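Local coordinates for RagB/SusD domain protein (Flavobacterium johnsoniae, PDB 5J5U), which binds chitin and probably, as a SusD-like outer-membrane lipoprotein encoded in a chitin utilization locus, helps capture chitin fragments at the cell surface, at residues V216-N220 with V335-Q341; D171-N175 with D222-M226; I265-R269 with E297-G301; V136-Y140 with K457-Y462; T23-M27 with M107-V111. All blocks are in the same frame, centred on the assembly; numbering follows the deposited sequence.

Contact 1 (V216-N220 with V335-Q341)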
# COMPACT_ATOMS: atom_id res chain seq x y z
N VAL A 216 -6.59 -14.43 10.55
CA VAL A 216 -5.66 -13.67 9.71
C VAL A 216 -4.23 -14.18 9.87
O VAL A 216 -4.01 -15.26 10.42
CB VAL A 216 -5.72 -12.15 10.02
CG1 VAL A 216 -7.08 -11.59 9.64
CG2 VAL A 216 -5.37 -11.86 11.48
N PHE A 217 -3.26 -13.41 9.37
CA PHE A 217 -1.86 -13.78 9.50
C PHE A 217 -1.52 -14.05 10.95
O PHE A 217 -2.05 -13.37 11.86
CB PHE A 217 -0.96 -12.67 8.95
CG PHE A 217 -0.96 -12.57 7.45
CD1 PHE A 217 -1.45 -13.60 6.67
CD2 PHE A 217 -0.46 -11.43 6.82
CE1 PHE A 217 -1.44 -13.50 5.29
CE2 PHE A 217 -0.45 -11.33 5.44
CZ PHE A 217 -0.94 -12.37 4.68
N GLU A 218 -0.66 -15.05 11.19
CA GLU A 218 -0.31 -15.39 12.58
C GLU A 218 1.13 -15.01 12.93
O GLU A 218 1.48 -14.96 14.10
CB GLU A 218 -0.55 -16.88 12.88
CG GLU A 218 -2.04 -17.24 12.96
CD GLU A 218 -2.29 -18.75 12.99
OE1 GLU A 218 -1.87 -19.39 13.98
OE2 GLU A 218 -2.88 -19.29 12.02
N SER A 219 1.96 -14.77 11.92
CA SER A 219 3.28 -14.19 12.13
C SER A 219 3.83 -13.66 10.82
O SER A 219 3.20 -13.82 9.77
CB SER A 219 4.27 -15.21 12.70
OG SER A 219 4.57 -16.17 11.71
N ASN A 220 5.02 -13.06 10.87
CA ASN A 220 5.70 -12.57 9.68
C ASN A 220 5.96 -13.64 8.62
O ASN A 220 6.19 -13.32 7.45
CB ASN A 220 7.01 -11.90 10.08
CG ASN A 220 6.82 -10.45 10.52
OD1 ASN A 220 5.69 -9.97 10.67
ND2 ASN A 220 7.93 -9.75 10.71
N VAL A 335 1.00 -7.71 1.61
CA VAL A 335 0.15 -7.72 2.80
C VAL A 335 0.94 -8.29 3.96
O VAL A 335 1.70 -9.24 3.79
CB VAL A 335 -1.14 -8.54 2.60
CG1 VAL A 335 -2.15 -8.19 3.67
CG2 VAL A 335 -1.74 -8.34 1.17
N SER A 336 0.76 -7.73 5.16
CA SER A 336 1.68 -8.04 6.23
C SER A 336 1.00 -8.44 7.53
O SER A 336 -0.18 -8.15 7.74
CB SER A 336 2.60 -6.85 6.49
OG SER A 336 1.89 -5.80 7.12
N TYR A 337 1.76 -9.11 8.39
CA TYR A 337 1.29 -9.49 9.72
C TYR A 337 1.20 -8.25 10.60
O TYR A 337 0.25 -8.07 11.38
CB TYR A 337 2.23 -10.52 10.35
CG TYR A 337 1.88 -10.87 11.78
CD1 TYR A 337 0.67 -11.47 12.09
CD2 TYR A 337 2.75 -10.59 12.82
CE1 TYR A 337 0.33 -11.79 13.38
CE2 TYR A 337 2.42 -10.90 14.14
CZ TYR A 337 1.21 -11.51 14.40
OH TYR A 337 0.85 -11.83 15.69
N SER A 338 2.18 -7.37 10.44
CA SER A 338 2.18 -6.09 11.13
C SER A 338 0.87 -5.35 10.84
O SER A 338 0.19 -4.89 11.76
CB SER A 338 3.38 -5.24 10.70
OG SER A 338 3.29 -3.93 11.23
N GLU A 339 0.52 -5.25 9.56
CA GLU A 339 -0.73 -4.62 9.16
C GLU A 339 -1.95 -5.25 9.85
O GLU A 339 -2.77 -4.54 10.41
CB GLU A 339 -0.90 -4.68 7.63
CG GLU A 339 -2.34 -4.57 7.18
CD GLU A 339 -2.49 -4.62 5.67
OE1 GLU A 339 -1.55 -5.13 5.01
OE2 GLU A 339 -3.54 -4.17 5.15
N SER A 340 -2.07 -6.57 9.80
CA SER A 340 -3.24 -7.26 10.36
C SER A 340 -3.36 -6.96 11.85
O SER A 340 -4.46 -6.74 12.36
CB SER A 340 -3.18 -8.77 10.13
OG SER A 340 -2.12 -9.39 10.84
N GLN A 341 -2.22 -6.93 12.54
CA GLN A 341 -2.25 -6.68 13.98
C GLN A 341 -2.61 -5.22 14.28
O GLN A 341 -3.31 -4.94 15.26
CB GLN A 341 -0.91 -7.04 14.63
CG GLN A 341 -0.56 -8.52 14.56
CD GLN A 341 -1.73 -9.39 14.99
OE1 GLN A 341 -1.99 -9.52 16.18
NE2 GLN A 341 -2.42 -9.98 14.03
O HOH W 1 4.73 -7.92 8.83
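The ring of Tyr-337 lies against the backbone of loop 216-220. Ser-219 CA sits over the centre of one face, 3.6 Å from the ring centroid and 10° off the ring normal, a CH-pi contact. The opposite face carries CG of Gln-341, offset toward the rim. Phe-217 O lies in the ring plane at the edge, 3.2 Å from Tyr-337 CE1. CG of Tyr-337 stands anti to the backbone N (chi1 175°), and this brings the ring out between the loop and Gln-341.

Packing continues beside it. Phe-217 CB meets Tyr-337 CD1 at 3.7 Å. The ring of Phe-217 has its edge against the backbone of Val-335 and Ser-336, with Phe-217 CE2 3.4 Å from Val-335 O. Val-216 CG2 reaches Ser-340 CB at 4.0 Å.

The polar link is a water. It donates to Asn-220 OD1 (2.9 Å) and accepts from Ser-338 N (3.1 Å). The amide of Asn-220 stands nearly upright to the Tyr-337 ring, planes 81° apart, and its ND2 bonds Ala-367 O of helix 357-371. Ser-340 OG donates to Tyr-337 O and accepts from Gln-341 NE2.

Glu-339 N donates to Ser-336 OG (2.9 Å), and Ser-336 N returns a weak bond to Glu-339 OE1. This is a capping box, and it starts helix 337-349 in the largely helical SusD-like fold.

Contact 2 (D171-N175 with D222-M226); sequences DLFYN and DNCLM
Tyr-174 OH donates to Asp-222 O over 2.6 Å. The hydroxyl approaches close to the line of the carbonyl, with a C=O...donor angle of 159°. The same ring brings CE2 to 3.4 Å from Asn-223 O. One face of the Tyr-174 ring carries Phe-173 CB, offset toward the rim. A phenylalanine in place of Tyr-174 would probably leave Asp-222 O without its hydroxyl donor and the end of the ring less firmly fixed.

Cys-224 SG lies over one face of the Phe-173 ring, 3.6 Å from its centroid and 17° off the normal. This is a sulfur-aromatic contact. The thiol gets there because SG is anti to the backbone N (chi1 -170°) and beside the carbonyl carbon. The Tyr-174 ring is farther from this sulfur and meets it obliquely.

Met-226 lies in strand 224-226, which pairs antiparallel with strand 332-335. The loop between helices 143-160 and 178-195 thus packs on a two-stranded sheet within a mainly helical fold. Phe-173 also meets the ring of His-334 from the partner strand.

Farther along, Phe-173 CD1 comes to 3.3 Å from Leu-225 O. Met-226 bends twice and brings CE to 3.6 Å from Leu-172 CD1. The carboxylate of Asp-222 points elsewhere and forms salt bridges with Lys-180 and Lys-183 of helix 178-195.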
# COMPACT_ATOMS: atom_id res chain seq x y z
N ASP A 171 2.17 -20.51 -8.06
CA ASP A 171 2.07 -19.59 -6.96
C ASP A 171 3.45 -19.24 -6.39
O ASP A 171 4.11 -20.08 -5.76
CB ASP A 171 1.17 -20.18 -5.88
CG ASP A 171 1.16 -19.38 -4.62
OD1 ASP A 171 1.30 -18.14 -4.70
OD2 ASP A 171 0.98 -19.99 -3.55
N LEU A 172 3.89 -18.01 -6.63
CA LEU A 172 5.19 -17.54 -6.14
C LEU A 172 5.11 -16.97 -4.72
O LEU A 172 6.11 -16.86 -4.03
CB LEU A 172 5.76 -16.49 -7.09
CG LEU A 172 6.06 -17.02 -8.49
CD1 LEU A 172 6.49 -15.88 -9.41
CD2 LEU A 172 7.09 -18.12 -8.47
N PHE A 173 3.91 -16.60 -4.29
CA PHE A 173 3.71 -16.03 -2.97
C PHE A 173 3.95 -17.10 -1.92
O PHE A 173 4.59 -16.87 -0.90
CB PHE A 173 2.28 -15.50 -2.80
CG PHE A 173 1.97 -14.25 -3.59
CD1 PHE A 173 2.97 -13.45 -4.11
CD2 PHE A 173 0.64 -13.90 -3.81
CE1 PHE A 173 2.66 -12.32 -4.85
CE2 PHE A 173 0.32 -12.76 -4.53
CZ PHE A 173 1.33 -11.96 -5.06
N TYR A 174 3.39 -18.27 -2.18
CA TYR A 174 3.26 -19.29 -1.16
C TYR A 174 3.49 -20.71 -1.62
O TYR A 174 3.30 -21.64 -0.84
CB TYR A 174 1.86 -19.20 -0.53
CG TYR A 174 1.56 -17.93 0.23
CD1 TYR A 174 0.39 -17.22 -0.02
CD2 TYR A 174 2.42 -17.46 1.20
CE1 TYR A 174 0.09 -16.06 0.68
CE2 TYR A 174 2.12 -16.31 1.92
CZ TYR A 174 0.96 -15.60 1.65
OH TYR A 174 0.65 -14.45 2.37
N ASN A 175 3.86 -20.89 -2.89
CA ASN A 175 4.07 -22.23 -3.44
C ASN A 175 2.89 -23.15 -3.20
O ASN A 175 3.08 -24.32 -2.87
CB ASN A 175 5.33 -22.89 -2.85
CG ASN A 175 6.60 -22.18 -3.22
OD1 ASN A 175 6.88 -21.92 -4.39
ND2 ASN A 175 7.38 -21.84 -2.20
N ASP A 222 3.87 -15.58 7.43
CA ASP A 222 2.69 -15.64 6.59
C ASP A 222 2.57 -14.47 5.61
O ASP A 222 1.70 -14.49 4.74
CB ASP A 222 1.45 -15.69 7.48
CG ASP A 222 1.37 -16.97 8.29
OD1 ASP A 222 1.91 -17.99 7.81
OD2 ASP A 222 0.75 -16.96 9.38
N ASN A 223 3.43 -13.46 5.76
CA ASN A 223 3.44 -12.29 4.88
C ASN A 223 3.37 -12.61 3.40
O ASN A 223 3.96 -13.59 2.95
CB ASN A 223 4.69 -11.45 5.13
CG ASN A 223 4.62 -10.69 6.41
OD1 ASN A 223 3.68 -10.87 7.18
ND2 ASN A 223 5.60 -9.82 6.65
N CYS A 224 2.64 -11.79 2.65
CA CYS A 224 2.57 -11.95 1.21
C CYS A 224 3.71 -11.20 0.51
O CYS A 224 3.73 -9.97 0.47
CB CYS A 224 1.22 -11.47 0.70
SG CYS A 224 0.94 -11.89 -0.98
N LEU A 225 4.66 -11.97 -0.02
CA LEU A 225 5.90 -11.47 -0.62
C LEU A 225 6.10 -11.96 -2.02
O LEU A 225 5.74 -13.08 -2.34
CB LEU A 225 7.13 -11.93 0.18
CG LEU A 225 7.65 -11.25 1.42
CD1 LEU A 225 7.64 -9.74 1.27
CD2 LEU A 225 6.86 -11.74 2.62
N MET A 226 6.70 -11.12 -2.85
CA MET A 226 7.33 -11.60 -4.06
C MET A 226 8.84 -11.48 -3.90
O MET A 226 9.36 -10.39 -3.64
CB MET A 226 6.90 -10.81 -5.28
CG MET A 226 7.67 -11.23 -6.51
SD MET A 226 7.32 -12.97 -6.87
CE MET A 226 5.75 -12.77 -7.74

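Contact 3 (I265-R269 with E297-G301)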
# COMPACT_ATOMS: atom_id res chain seq x y z
N ILE A 265 11.51 10.56 8.97
CA ILE A 265 12.79 10.48 9.68
C ILE A 265 12.67 11.09 11.07
O ILE A 265 13.07 10.47 12.04
CB ILE A 265 13.92 11.18 8.91
CG1 ILE A 265 14.16 10.45 7.58
CG2 ILE A 265 15.20 11.20 9.78
CD1 ILE A 265 14.51 8.98 7.71
N ASP A 266 12.13 12.31 11.17
CA ASP A 266 11.91 12.90 12.48
C ASP A 266 11.06 11.99 13.37
O ASP A 266 11.34 11.88 14.55
CB ASP A 266 11.20 14.26 12.39
CG ASP A 266 12.09 15.35 11.82
OD1 ASP A 266 13.29 15.13 11.58
OD2 ASP A 266 11.56 16.47 11.66
N TYR A 267 10.03 11.34 12.82
CA TYR A 267 9.23 10.49 13.70
C TYR A 267 10.05 9.31 14.22
O TYR A 267 9.97 8.98 15.41
CB TYR A 267 7.98 9.96 13.01
CG TYR A 267 7.07 9.21 13.97
CD1 TYR A 267 6.17 9.89 14.76
CD2 TYR A 267 7.14 7.83 14.09
CE1 TYR A 267 5.35 9.23 15.64
CE2 TYR A 267 6.32 7.15 14.97
CZ TYR A 267 5.42 7.86 15.75
OH TYR A 267 4.59 7.22 16.65
N LEU A 268 10.81 8.66 13.34
CA LEU A 268 11.58 7.49 13.72
C LEU A 268 12.72 7.84 14.69
O LEU A 268 13.00 7.11 15.65
CB LEU A 268 12.14 6.80 12.48
CG LEU A 268 11.13 6.21 11.48
CD1 LEU A 268 11.85 5.74 10.24
CD2 LEU A 268 10.33 5.05 12.10
N ARG A 269 13.35 8.98 14.45
CA ARG A 269 14.46 9.45 15.27
C ARG A 269 13.99 9.97 16.65
O ARG A 269 14.54 9.57 17.68
CB ARG A 269 15.24 10.54 14.53
CG ARG A 269 16.55 10.93 15.21
CD ARG A 269 17.03 12.27 14.71
NE ARG A 269 15.98 13.25 14.91
CZ ARG A 269 15.48 14.03 13.96
NH1 ARG A 269 15.96 13.94 12.72
NH2 ARG A 269 14.51 14.88 14.24
N GLU A 297 23.77 16.01 14.13
CA GLU A 297 22.76 14.99 13.84
C GLU A 297 23.03 14.30 12.53
O GLU A 297 23.27 14.95 11.50
CB GLU A 297 21.36 15.61 13.81
CG GLU A 297 20.27 14.61 13.47
CD GLU A 297 20.24 13.46 14.43
OE1 GLU A 297 20.04 13.71 15.63
OE2 GLU A 297 20.41 12.29 14.00
N LEU A 298 23.01 12.98 12.58
CA LEU A 298 23.33 12.13 11.44
C LEU A 298 22.09 11.75 10.63
O LEU A 298 22.21 11.33 9.47
CB LEU A 298 24.02 10.86 11.95
CG LEU A 298 25.52 10.95 12.30
CD1 LEU A 298 26.02 9.63 12.82
CD2 LEU A 298 26.33 11.33 11.08
N TYR A 299 20.90 11.91 11.22
CA TYR A 299 19.68 11.43 10.58
C TYR A 299 18.64 12.51 10.43
O TYR A 299 17.98 12.91 11.40
CB TYR A 299 19.11 10.24 11.36
CG TYR A 299 20.04 9.06 11.24
CD1 TYR A 299 20.00 8.24 10.12
CD2 TYR A 299 21.02 8.81 12.22
CE1 TYR A 299 20.88 7.19 9.98
CE2 TYR A 299 21.92 7.74 12.08
CZ TYR A 299 21.83 6.94 10.96
OH TYR A 299 22.69 5.88 10.80
N GLU A 300 18.51 12.98 9.20
CA GLU A 300 17.50 13.97 8.84
C GLU A 300 16.93 13.66 7.46
O GLU A 300 17.67 13.28 6.55
CB GLU A 300 18.09 15.39 8.87
CG GLU A 300 18.44 15.90 10.27
CD GLU A 300 19.34 17.14 10.27
OE1 GLU A 300 19.84 17.56 9.20
OE2 GLU A 300 19.55 17.70 11.36
N GLY A 301 15.62 13.79 7.30
CA GLY A 301 14.98 13.58 6.02
C GLY A 301 14.92 14.86 5.20
O GLY A 301 15.36 15.92 5.66
O HOH W 2 14.54 15.37 9.01
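Ile-265 and Gly-301 form the tight part of this contact. Ile-265 CB is 3.5 Å from Gly-301 N, and Ile-265 CG1 is 3.6 Å from Gly-301 CA. The glycine has no beta carbon, and one built there would stand too close to Ile-265 CG1. The other branch of the isoleucine, CG2, lies over the backbone of Tyr-299 and Glu-300. Beside this packing a water accepts from Gly-301 N (2.6 Å) and donates to Asp-266 OD1 (2.9 Å), and so links the loop backbone to the helix carboxylate.

Arg-269 makes the direct polar bond. Its NH1 donates to Tyr-299 O at 2.6 Å. The oxygen lies in the guanidinium plane, at its edge, and the donor lies in the carbonyl plane. A bend at chi3 (56°) folds the guanidinium back toward its own helix. There NH2 forms a salt bridge with Asp-266 OD1 (2.9 Å), weak as a hydrogen bond by its angle.

The outer margin is held more loosely. Glu-297 lies by the aliphatic part of Arg-269, with Arg-269 CD 3.4 Å from Glu-297 CD. The charges do not pair, for Arg-269 NE and Glu-297 OE1 stand 4.1 Å apart and no N-H is aimed at that oxygen. Its OE2 accepts from Tyr-299 N on the anti lone pair. Glu-300 turns away and forms a salt bridge with Lys-283.

The site is near the surface. Helix 262-270 also packs on helix 399-410 through Tyr-267 and Leu-268, and Arg-269 touches Leu-276 of helix 276-279. Segment 297-301 belongs to the long loop joining strand 280-281 to strand 320-321.

Contact 4 (V136-Y140 with K457-Y462); sequences VTPKY and KNEKNY
The side chains of Tyr-140 and Tyr-462 lie side by side and point the same way. Tyr-140 OH lies in the plane of the Tyr-462 ring, at its edge, 3.9 Å from Tyr-462 CD2. The edge of the Tyr-140 ring faces Asn-458 ND2, near its plane, with Tyr-140 CE1 3.9 Å from that nitrogen. Tyr-140 also meets the ring of Tyr-450 edge-to-face, and its hydroxyl bonds Glu-454.

The third flat group is the amide of Asn-458. Asn-458 ND2 donates to Pro-138 O at 2.9 Å, with an N-H...O angle of 167°. The acceptor lies almost exactly in the amide plane, so the bond is well aligned on the donor side. CG of Asn-458 is anti to the backbone N (chi1 -164°), which carries the amide across to the loop. Its OD1 lies against Thr-137 CB at 3.2 Å and takes a weak bond from Asn-461 ND2. Asn-461 ND2 is 2.8 Å from Thr-137 O. Asn-461 CB packs beside Tyr-140 CD1.

A water ties the backbones farther along. It accepts from Tyr-140 N (2.9 Å) and donates to Asn-461 O (3.0 Å).

Asn-458 leaves helical geometry after helix 452-457 and holds the N-cap position of helix 459-468, though its side chain makes no capping bond. The contact thus joins the junction between these two helices to the loop leading to helix 143-160, through an asparagine side chain bonded to a backbone carbonyl.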
# COMPACT_ATOMS: atom_id res chain seq x y z
N VAL A 136 -16.70 -3.90 -25.06
CA VAL A 136 -16.10 -2.65 -25.53
C VAL A 136 -16.57 -1.45 -24.70
O VAL A 136 -15.85 -0.45 -24.59
CB VAL A 136 -16.40 -2.40 -27.03
CG1 VAL A 136 -15.53 -3.27 -27.95
CG2 VAL A 136 -17.90 -2.55 -27.33
N THR A 137 -17.77 -1.53 -24.12
CA THR A 137 -18.25 -0.45 -23.26
C THR A 137 -18.72 -0.92 -21.87
O THR A 137 -19.91 -0.85 -21.57
CB THR A 137 -19.41 0.34 -23.91
OG1 THR A 137 -20.57 -0.50 -24.03
CG2 THR A 137 -19.00 0.90 -25.28
N PRO A 138 -17.78 -1.39 -21.03
CA PRO A 138 -18.17 -1.85 -19.68
C PRO A 138 -18.59 -0.71 -18.77
O PRO A 138 -17.98 0.36 -18.80
CB PRO A 138 -16.88 -2.50 -19.16
CG PRO A 138 -15.81 -1.72 -19.82
CD PRO A 138 -16.32 -1.39 -21.21
N LYS A 139 -19.60 -0.96 -17.95
CA LYS A 139 -20.07 0.02 -16.98
C LYS A 139 -19.07 0.18 -15.84
O LYS A 139 -18.19 -0.68 -15.64
CB LYS A 139 -21.45 -0.37 -16.43
CG LYS A 139 -21.43 -1.59 -15.52
CD LYS A 139 -22.84 -2.05 -15.20
CE LYS A 139 -22.88 -3.36 -14.41
NZ LYS A 139 -22.77 -3.15 -12.92
N TYR A 140 -19.17 1.29 -15.11
CA TYR A 140 -18.36 1.52 -13.92
C TYR A 140 -19.18 1.05 -12.74
O TYR A 140 -20.27 1.55 -12.53
CB TYR A 140 -18.01 3.01 -13.78
CG TYR A 140 -17.01 3.55 -14.80
CD1 TYR A 140 -17.22 3.39 -16.18
CD2 TYR A 140 -15.87 4.25 -14.38
CE1 TYR A 140 -16.32 3.88 -17.11
CE2 TYR A 140 -14.96 4.75 -15.31
CZ TYR A 140 -15.19 4.56 -16.67
OH TYR A 140 -14.29 5.03 -17.58
N LYS A 457 -13.97 6.46 -25.91
CA LYS A 457 -14.30 5.09 -26.31
C LYS A 457 -15.43 4.46 -25.50
O LYS A 457 -15.91 3.38 -25.83
CB LYS A 457 -13.07 4.17 -26.18
CG LYS A 457 -12.02 4.31 -27.24
CD LYS A 457 -11.01 3.19 -27.09
CE LYS A 457 -10.41 3.27 -25.70
NZ LYS A 457 -9.52 2.12 -25.44
N ASN A 458 -15.75 5.07 -24.37
CA ASN A 458 -16.75 4.52 -23.46
C ASN A 458 -17.58 5.64 -22.85
O ASN A 458 -17.85 5.65 -21.66
CB ASN A 458 -16.08 3.68 -22.38
CG ASN A 458 -17.06 2.78 -21.64
OD1 ASN A 458 -18.23 2.67 -22.01
ND2 ASN A 458 -16.58 2.12 -20.60
N GLU A 459 -17.99 6.58 -23.68
CA GLU A 459 -18.50 7.87 -23.21
C GLU A 459 -19.66 7.81 -22.21
O GLU A 459 -19.63 8.51 -21.19
CB GLU A 459 -18.94 8.72 -24.41
CG GLU A 459 -19.40 10.11 -23.98
CD GLU A 459 -19.83 10.96 -25.15
OE1 GLU A 459 -19.69 10.51 -26.31
OE2 GLU A 459 -20.35 12.08 -24.91
N LYS A 460 -20.67 7.00 -22.50
CA LYS A 460 -21.89 6.97 -21.69
C LYS A 460 -21.59 6.57 -20.25
O LYS A 460 -21.93 7.29 -19.32
CB LYS A 460 -22.92 6.02 -22.30
CG LYS A 460 -24.20 5.85 -21.46
CD LYS A 460 -24.99 4.60 -21.92
CE LYS A 460 -26.35 4.45 -21.23
NZ LYS A 460 -26.28 3.93 -19.83
N ASN A 461 -20.93 5.43 -20.08
CA ASN A 461 -20.62 4.92 -18.76
C ASN A 461 -19.65 5.85 -18.01
O ASN A 461 -19.86 6.15 -16.82
CB ASN A 461 -20.04 3.50 -18.90
CG ASN A 461 -21.05 2.53 -19.51
OD1 ASN A 461 -22.25 2.67 -19.29
ND2 ASN A 461 -20.57 1.59 -20.31
N TYR A 462 -18.64 6.35 -18.72
CA TYR A 462 -17.72 7.35 -18.19
C TYR A 462 -18.52 8.50 -17.55
O TYR A 462 -18.36 8.82 -16.36
CB TYR A 462 -16.81 7.86 -19.31
CG TYR A 462 -15.95 9.03 -18.93
CD1 TYR A 462 -16.40 10.34 -19.14
CD2 TYR A 462 -14.71 8.85 -18.35
CE1 TYR A 462 -15.62 11.42 -18.79
CE2 TYR A 462 -13.93 9.93 -17.99
CZ TYR A 462 -14.38 11.21 -18.21
OH TYR A 462 -13.59 12.28 -17.84
O HOH W 3 -20.83 3.53 -15.79

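Contact 5 (T23-M27 with M107-V111)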
# COMPACT_ATOMS: atom_id res chain seq x y z
N THR A 23 0.43 -12.86 -13.44
CA THR A 23 -0.27 -11.86 -12.66
C THR A 23 0.48 -11.47 -11.39
O THR A 23 0.62 -10.28 -11.06
CB THR A 23 -1.66 -12.34 -12.28
OG1 THR A 23 -2.45 -12.42 -13.46
CG2 THR A 23 -2.32 -11.35 -11.32
N GLN A 24 0.92 -12.49 -10.66
CA GLN A 24 1.69 -12.26 -9.44
C GLN A 24 2.93 -11.43 -9.74
O GLN A 24 3.24 -10.48 -9.01
CB GLN A 24 2.05 -13.58 -8.78
CG GLN A 24 0.85 -14.25 -8.14
CD GLN A 24 1.23 -15.49 -7.36
OE1 GLN A 24 2.36 -15.96 -7.45
NE2 GLN A 24 0.28 -16.02 -6.59
N LEU A 25 3.61 -11.73 -10.85
CA LEU A 25 4.79 -10.96 -11.21
C LEU A 25 4.42 -9.51 -11.65
O LEU A 25 5.16 -8.57 -11.38
CB LEU A 25 5.58 -11.70 -12.30
CG LEU A 25 6.51 -12.82 -11.76
CD1 LEU A 25 7.07 -13.73 -12.86
CD2 LEU A 25 7.65 -12.23 -10.91
N CYS A 26 3.26 -9.32 -12.28
CA CYS A 26 2.81 -8.00 -12.67
C CYS A 26 2.52 -7.11 -11.43
O CYS A 26 2.72 -5.89 -11.46
CB CYS A 26 1.55 -8.10 -13.54
SG CYS A 26 1.84 -8.47 -15.30
N MET A 27 2.07 -7.72 -10.34
CA MET A 27 1.68 -6.92 -9.18
C MET A 27 2.84 -6.22 -8.47
O MET A 27 2.60 -5.35 -7.63
CB MET A 27 0.93 -7.78 -8.17
CG MET A 27 -0.46 -8.16 -8.64
SD MET A 27 -1.37 -8.96 -7.31
CE MET A 27 -1.65 -7.58 -6.19
N MET A 107 -6.74 -13.50 -5.73
CA MET A 107 -5.88 -12.66 -6.53
C MET A 107 -6.70 -11.50 -7.09
O MET A 107 -6.27 -10.34 -7.01
CB MET A 107 -5.22 -13.43 -7.68
CG MET A 107 -4.07 -14.32 -7.27
SD MET A 107 -2.66 -13.44 -6.60
CE MET A 107 -2.10 -12.46 -7.99
N LYS A 108 -7.90 -11.81 -7.59
CA LYS A 108 -8.65 -10.82 -8.34
C LYS A 108 -9.02 -9.67 -7.43
O LYS A 108 -9.06 -8.51 -7.88
CB LYS A 108 -9.89 -11.42 -9.00
CG LYS A 108 -10.82 -10.36 -9.58
CD LYS A 108 -11.45 -10.79 -10.89
CE LYS A 108 -12.77 -11.49 -10.69
NZ LYS A 108 -13.66 -10.79 -9.73
N VAL A 109 -9.21 -9.96 -6.14
CA VAL A 109 -9.54 -8.88 -5.22
C VAL A 109 -8.30 -7.98 -5.05
O VAL A 109 -8.39 -6.77 -5.16
CB VAL A 109 -10.06 -9.42 -3.86
CG1 VAL A 109 -10.28 -8.27 -2.87
CG2 VAL A 109 -11.36 -10.21 -4.06
N MET A 110 -7.15 -8.59 -4.83
CA MET A 110 -5.92 -7.83 -4.64
C MET A 110 -5.59 -6.96 -5.85
O MET A 110 -5.24 -5.78 -5.70
CB MET A 110 -4.76 -8.79 -4.36
CG MET A 110 -4.86 -9.49 -3.01
SD MET A 110 -3.58 -10.75 -2.76
CE MET A 110 -2.17 -9.72 -2.37
N VAL A 111 -5.74 -7.52 -7.04
CA VAL A 111 -5.58 -6.75 -8.26
C VAL A 111 -6.55 -5.54 -8.28
O VAL A 111 -6.11 -4.42 -8.51
CB VAL A 111 -5.82 -7.64 -9.55
CG1 VAL A 111 -5.98 -6.79 -10.82
CG2 VAL A 111 -4.73 -8.73 -9.73
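Met-107 reaches across to Thr-23, Gln-24 and Met-27, and its CE methyl settles among all three. Met-107 CE is 3.5 Å from Thr-23 CG2. It is about as close to CG of Gln-24 and SD of Met-27. The approach differs each time. Met-107 and Thr-23 slide past each other in opposite directions, Gln-24 crosses it at about a right angle, and Met-27 meets it at a slant. Bends at chi2 and chi3 of Met-107, both near -64°, curl the chain and place its methyl here.

Met-27 runs the other way, toward helix 98-119. Its CE lies 3.8 Å from Met-110 CB, the two side chains crossing nearly at right angles. Its SD is 4.1 Å from Val-111 CG2. That same valine methyl touches Thr-23 CG2 at 3.9 Å. Cutting Met-27 back to an alanine is likely to leave Met-107 CE, Met-110 CB and Val-111 CG2 without this neighbour and open a gap between the helices.

The amide of Gln-24 does its polar work elsewhere: it bonds Leu-172 N and Asp-171 OD1 of a nearby loop. Thr-23 and Met-107 both also touch helix 66-90.

The short axes stand 11.3 Å apart and run the same way at 24°. Long methionines bridge this wide spacing. At this point helices 16-29 and 98-119 run nearly parallel in the buried helical packing of a SusD-like protein, a family placed in the TPR clan.

In the fold
From the N terminus, contact 5 closes first and joins helix 16-29 to helix 98-119. Contact 4 opens next, at 136-140, and closes only near the C-terminal helices, so contacts 1, 2 and 3 all nest inside its loop. Contacts 2 and 1 cross, because segment 216-220 comes before 222-226. Contact 3 lies within the loop of contact 1. In space, contacts 1, 2 and 5 form one connected group: Asn-223 probably bonds Tyr-337, Gln-24 ties contact 5 to the 171-175 loop, and Val-335 packs on Met-110. The short sheet 224-226/332-335 lies among them. Contacts 3 and 4 lie on opposite sides of the chain's centre, their centres about 48 Å apart.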